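Local structure of FAD linked oxidase-like protein (Myceliophthora thermophila, 5L6G) at residues His94-Phe99 against Glu412-Ser417. The protein oxidises the C1 hydroxyl of xylooligosaccharides and related sugars to lactones with a bicovalently bound FAD, passing the electrons to oxygen to give hydrogen peroxide. Residues are numbered along the deposited sequence; the frame is centred on the assembly and turned at random.
Sequences HSYASF and ELYDRS. With FAD (flavin-adenine dinucleotide), chain D; XYP (beta-D-xylopyranose), chain H.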
loop_
_atom_site.group_PDB
_atom_site.type_symbol
_atom_site.label_atom_id
_atom_site.label_comp_id
_atom_site.label_asym_id
_atom_site.label_seq_id
_atom_site.Cartn_x
_atom_site.Cartn_y
_atom_site.Cartn_z
ATOM N N HIS A 94 1.617 -9.329 -1.611
ATOM C CA HIS A 94 0.463 -8.620 -2.188
ATOM C C HIS A 94 0.720 -7.665 -3.342
ATOM O O HIS A 94 -0.217 -7.083 -3.849
ATOM C CB HIS A 94 -0.353 -7.914 -1.086
ATOM C CG HIS A 94 -1.397 -8.794 -0.503
ATOM N ND1 HIS A 94 -2.735 -8.740 -0.879
ATOM C CD2 HIS A 94 -1.279 -9.806 0.389
ATOM C CE1 HIS A 94 -3.379 -9.700 -0.224
ATOM N NE2 HIS A 94 -2.521 -10.353 0.544
ATOM N N SER A 95 1.965 -7.506 -3.784
ATOM C CA SER A 95 2.205 -6.623 -4.925
ATOM C C SER A 95 1.204 -6.920 -6.049
ATOM O O SER A 95 1.126 -8.036 -6.536
ATOM C CB SER A 95 3.601 -6.808 -5.490
ATOM O OG SER A 95 3.704 -6.087 -6.700
ATOM N N TYR A 96 0.513 -5.894 -6.519
ATOM C CA TYR A 96 -0.432 -6.079 -7.625
ATOM C C TYR A 96 0.285 -6.447 -8.947
ATOM O O TYR A 96 -0.349 -6.889 -9.919
ATOM C CB TYR A 96 -1.244 -4.817 -7.810
ATOM C CG TYR A 96 -2.296 -4.540 -6.733
ATOM C CD1 TYR A 96 -2.425 -5.334 -5.586
ATOM C CD2 TYR A 96 -3.154 -3.476 -6.878
ATOM C CE1 TYR A 96 -3.398 -5.054 -4.630
ATOM C CE2 TYR A 96 -4.129 -3.196 -5.940
ATOM C CZ TYR A 96 -4.245 -3.981 -4.818
ATOM O OH TYR A 96 -5.208 -3.705 -3.881
ATOM N N ALA A 97 1.594 -6.222 -8.986
ATOM C CA ALA A 97 2.411 -6.509 -10.165
ATOM C C ALA A 97 3.348 -7.690 -9.902
ATOM O O ALA A 97 4.224 -8.009 -10.711
ATOM C CB ALA A 97 3.223 -5.278 -10.518
ATOM N N SER A 98 3.162 -8.330 -8.748
ATOM C CA SER A 98 4.010 -9.448 -8.320
ATOM C C SER A 98 5.477 -9.064 -8.242
ATOM O O SER A 98 6.358 -9.902 -8.501
ATOM C CB SER A 98 3.824 -10.670 -9.240
ATOM O OG SER A 98 2.478 -11.126 -9.254
ATOM N N PHE A 99 5.745 -7.823 -7.848
ATOM C CA PHE A 99 7.124 -7.363 -7.703
ATOM C C PHE A 99 7.935 -8.050 -6.600
ATOM O O PHE A 99 9.164 -8.047 -6.668
ATOM C CB PHE A 99 7.184 -5.852 -7.548
ATOM C CG PHE A 99 6.793 -5.067 -8.784
ATOM C CD1 PHE A 99 6.934 -5.593 -10.082
ATOM C CD2 PHE A 99 6.350 -3.763 -8.640
ATOM C CE1 PHE A 99 6.601 -4.833 -11.196
ATOM C CE2 PHE A 99 6.033 -3.001 -9.745
ATOM C CZ PHE A 99 6.152 -3.533 -11.018
ATOM N N GLU A 412 -7.915 3.880 -5.808
ATOM C CA GLU A 412 -7.634 2.543 -6.251
ATOM C C GLU A 412 -8.689 2.203 -7.304
ATOM O O GLU A 412 -9.885 2.335 -7.039
ATOM C CB GLU A 412 -7.721 1.530 -5.113
ATOM C CG GLU A 412 -7.275 0.138 -5.539
ATOM C CD GLU A 412 -7.407 -0.903 -4.442
ATOM O OE1 GLU A 412 -8.005 -0.610 -3.368
ATOM O OE2 GLU A 412 -6.929 -2.035 -4.677
ATOM N N LEU A 413 -8.229 1.781 -8.479
ATOM C CA LEU A 413 -9.100 1.300 -9.540
ATOM C C LEU A 413 -8.764 -0.159 -9.768
ATOM O O LEU A 413 -7.619 -0.512 -9.962
ATOM C CB LEU A 413 -8.935 2.095 -10.838
ATOM C CG LEU A 413 -9.193 3.613 -10.850
ATOM C CD1 LEU A 413 -8.013 4.392 -10.315
ATOM C CD2 LEU A 413 -9.522 4.102 -12.256
ATOM N N TYR A 414 -9.780 -1.010 -9.734
ATOM C CA TYR A 414 -9.563 -2.448 -9.631
ATOM C C TYR A 414 -10.499 -3.151 -10.579
ATOM O O TYR A 414 -11.699 -2.909 -10.561
ATOM C CB TYR A 414 -9.836 -2.886 -8.202
ATOM C CG TYR A 414 -9.187 -4.171 -7.751
ATOM C CD1 TYR A 414 -7.940 -4.157 -7.138
ATOM C CD2 TYR A 414 -9.843 -5.387 -7.854
ATOM C CE1 TYR A 414 -7.346 -5.323 -6.685
ATOM C CE2 TYR A 414 -9.250 -6.564 -7.394
ATOM C CZ TYR A 414 -8.003 -6.510 -6.800
ATOM O OH TYR A 414 -7.411 -7.641 -6.308
ATOM N N ASP A 415 -9.958 -4.052 -11.389
ATOM C CA ASP A 415 -10.726 -4.688 -12.466
ATOM C C ASP A 415 -10.421 -6.185 -12.405
ATOM O O ASP A 415 -9.353 -6.619 -12.818
ATOM C CB ASP A 415 -10.326 -4.049 -13.798
ATOM C CG ASP A 415 -10.934 -4.725 -15.006
ATOM O OD1 ASP A 415 -11.872 -5.567 -14.856
ATOM O OD2 ASP A 415 -10.457 -4.400 -16.141
ATOM N N ARG A 416 -11.355 -6.948 -11.846
ATOM C CA ARG A 416 -11.120 -8.333 -11.436
ATOM C C ARG A 416 -11.927 -9.267 -12.319
ATOM O O ARG A 416 -13.097 -8.994 -12.586
ATOM C CB ARG A 416 -11.555 -8.527 -9.982
ATOM C CG ARG A 416 -11.456 -9.956 -9.484
ATOM C CD ARG A 416 -11.969 -10.078 -8.060
ATOM N NE ARG A 416 -11.801 -11.436 -7.547
ATOM C CZ ARG A 416 -12.200 -11.831 -6.338
ATOM N NH1 ARG A 416 -12.816 -10.990 -5.513
ATOM N NH2 ARG A 416 -12.020 -13.087 -5.966
ATOM N N SER A 417 -11.307 -10.341 -12.786
ATOM C CA SER A 417 -12.035 -11.353 -13.547
ATOM C C SER A 417 -12.064 -12.645 -12.747
ATOM O O SER A 417 -11.128 -12.912 -11.985
ATOM C CB SER A 417 -11.373 -11.597 -14.911
ATOM O OG SER A 417 -10.039 -12.030 -14.779
HETATM P PA FAD D . 5.179 -7.891 -1.481
HETATM O O1A FAD D . 5.801 -8.960 -0.614
HETATM O O2A FAD D . 4.656 -8.328 -2.812
HETATM O O5B FAD D . 6.136 -6.647 -1.578
HETATM C C5B FAD D . 5.817 -5.453 -2.297
HETATM C C4B FAD D . 7.086 -4.705 -2.636
HETATM O O4B FAD D . 7.771 -4.365 -1.429
HETATM C C3B FAD D . 8.057 -5.537 -3.459
HETATM O O3B FAD D . 8.809 -4.684 -4.296
HETATM C C2B FAD D . 8.969 -6.134 -2.418
HETATM O O2B FAD D . 10.227 -6.554 -2.932
HETATM C C1B FAD D . 9.054 -5.002 -1.419
HETATM N N9A FAD D . 9.359 -5.517 -0.083
HETATM C C8A FAD D . 8.698 -6.430 0.625
HETATM N N7A FAD D . 9.309 -6.652 1.813
HETATM C C5A FAD D . 10.365 -5.839 1.832
HETATM C C6A FAD D . 11.451 -5.592 2.777
HETATM N N6A FAD D . 11.424 -6.280 3.935
HETATM N N1A FAD D . 12.399 -4.701 2.419
HETATM C C2A FAD D . 12.384 -4.026 1.267
HETATM N N3A FAD D . 11.397 -4.208 0.340
HETATM C C4A FAD D . 10.397 -5.095 0.593
HETATM N N1 FAD D . -2.592 -0.773 0.396
HETATM C C2 FAD D . -2.986 0.328 1.110
HETATM O O2 FAD D . -2.267 1.366 1.081
HETATM N N3 FAD D . -4.110 0.300 1.867
HETATM C C4 FAD D . -4.895 -0.800 1.970
HETATM O O4 FAD D . -5.946 -0.841 2.669
HETATM C C4X FAD D . -4.538 -2.025 1.223
HETATM N N5 FAD D . -5.271 -3.176 1.263
HETATM C C5X FAD D . -4.907 -4.326 0.581
HETATM C C6 FAD D . -5.650 -5.511 0.652
HETATM C C7 FAD D . -5.242 -6.640 -0.076
HETATM C C7M FAD D . -6.083 -7.890 0.012
HETATM C C8 FAD D . -3.982 -6.619 -0.899
HETATM C C8M FAD D . -3.476 -7.853 -1.639
HETATM C C9 FAD D . -3.256 -5.434 -0.941
HETATM C C9A FAD D . -3.672 -4.282 -0.251
HETATM N N10 FAD D . -2.948 -3.061 -0.306
HETATM C C10 FAD D . -3.324 -1.918 0.404
HETATM C "C1'" FAD D . -1.733 -2.920 -1.100
HETATM C "C2'" FAD D . -0.496 -3.210 -0.310
HETATM O "O2'" FAD D . -0.226 -2.058 0.493
HETATM C "C3'" FAD D . 0.623 -3.373 -1.324
HETATM O "O3'" FAD D . 0.324 -4.417 -2.258
HETATM C "C4'" FAD D . 1.914 -3.703 -0.569
HETATM O "O4'" FAD D . 3.027 -3.180 -1.307
HETATM C "C5'" FAD D . 2.013 -5.193 -0.367
HETATM O "O5'" FAD D . 2.993 -5.476 0.634
HETATM P P FAD D . 3.495 -6.968 0.753
HETATM O O1P FAD D . 4.653 -7.069 1.695
HETATM O O2P FAD D . 2.333 -7.875 1.003
HETATM O O3P FAD D . 3.870 -7.287 -0.771
HETATM O O1 XYP H . -7.510 -0.045 -0.596
HETATM C C1 XYP H . -7.746 -1.434 -0.374
HETATM C C2 XYP H . -9.130 -1.613 0.247
HETATM C C3 XYP H . -9.516 -3.085 0.318
HETATM C C4 XYP H . -9.356 -3.738 -1.051
HETATM C C5 XYP H . -7.951 -3.489 -1.615
HETATM O O2 XYP H . -9.095 -1.057 1.561
HETATM O O3 XYP H . -10.842 -3.237 0.853
HETATM O O4 XYP H . -9.525 -5.156 -0.939
HETATM O O5 XYP H . -7.625 -2.103 -1.620
HETATM O O HOH W 1 -6.723 -6.401 -3.595
#
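Two first torsions bring Y96 and E412 together: the Y96 ring leaves its backbone with CG anti to the carbonyl carbon (chi1 -73°), while E412 sets CG anti to its own N (chi1 -174°) and stays extended beyond it; the CA-CB bonds of both point toward the other segment, and the two side chains cross at about a right angle. Y96 OH donates to E412 OE2 at 2.5 Å, a short bond. The phenol approaches from the syn side of the carboxylate but 32° out of its plane, and OE2 itself lies at the edge of the Y96 ring. Y414 supplies the second aromatic group, its ring edge turned toward the face of Y96 in an offset edge-to-face pair, with Y414 CE1 3.9 Å from Y96 CZ. One water donates to Y96 OH and, more weakly, to Y414 OH, whose stronger polar partner is E340. Y96 also meets the flavin, CE1 standing 3.7 Å from FAD C9, and Y96 OH lies 3.6 Å from XYP C5. With the phenol cut back to an alanine, E412 OE2 would probably lose this donor and a gap would open between the Y414 edge and the flavin. Just before Y96, H94 ND1 is covalently joined to FAD C8M, and S95 N donates to FAD O2A at 3.0 Å. S95 OG accepts from A97 N, an ST turn, and from F99 N just past the type I turn S95-S98, in which S98 N bonds to S95 O. Through Y96, the cofactor-binding loop 94-99 is joined to strand 409-417 of the antiparallel sheet at the substrate site, where E412, T154, R272 and Y451 bind the sugar beside a flavin tethered through H94 and C155, the bicovalent active site of a PCMH-type, berberine-bridge-enzyme-like oxidase.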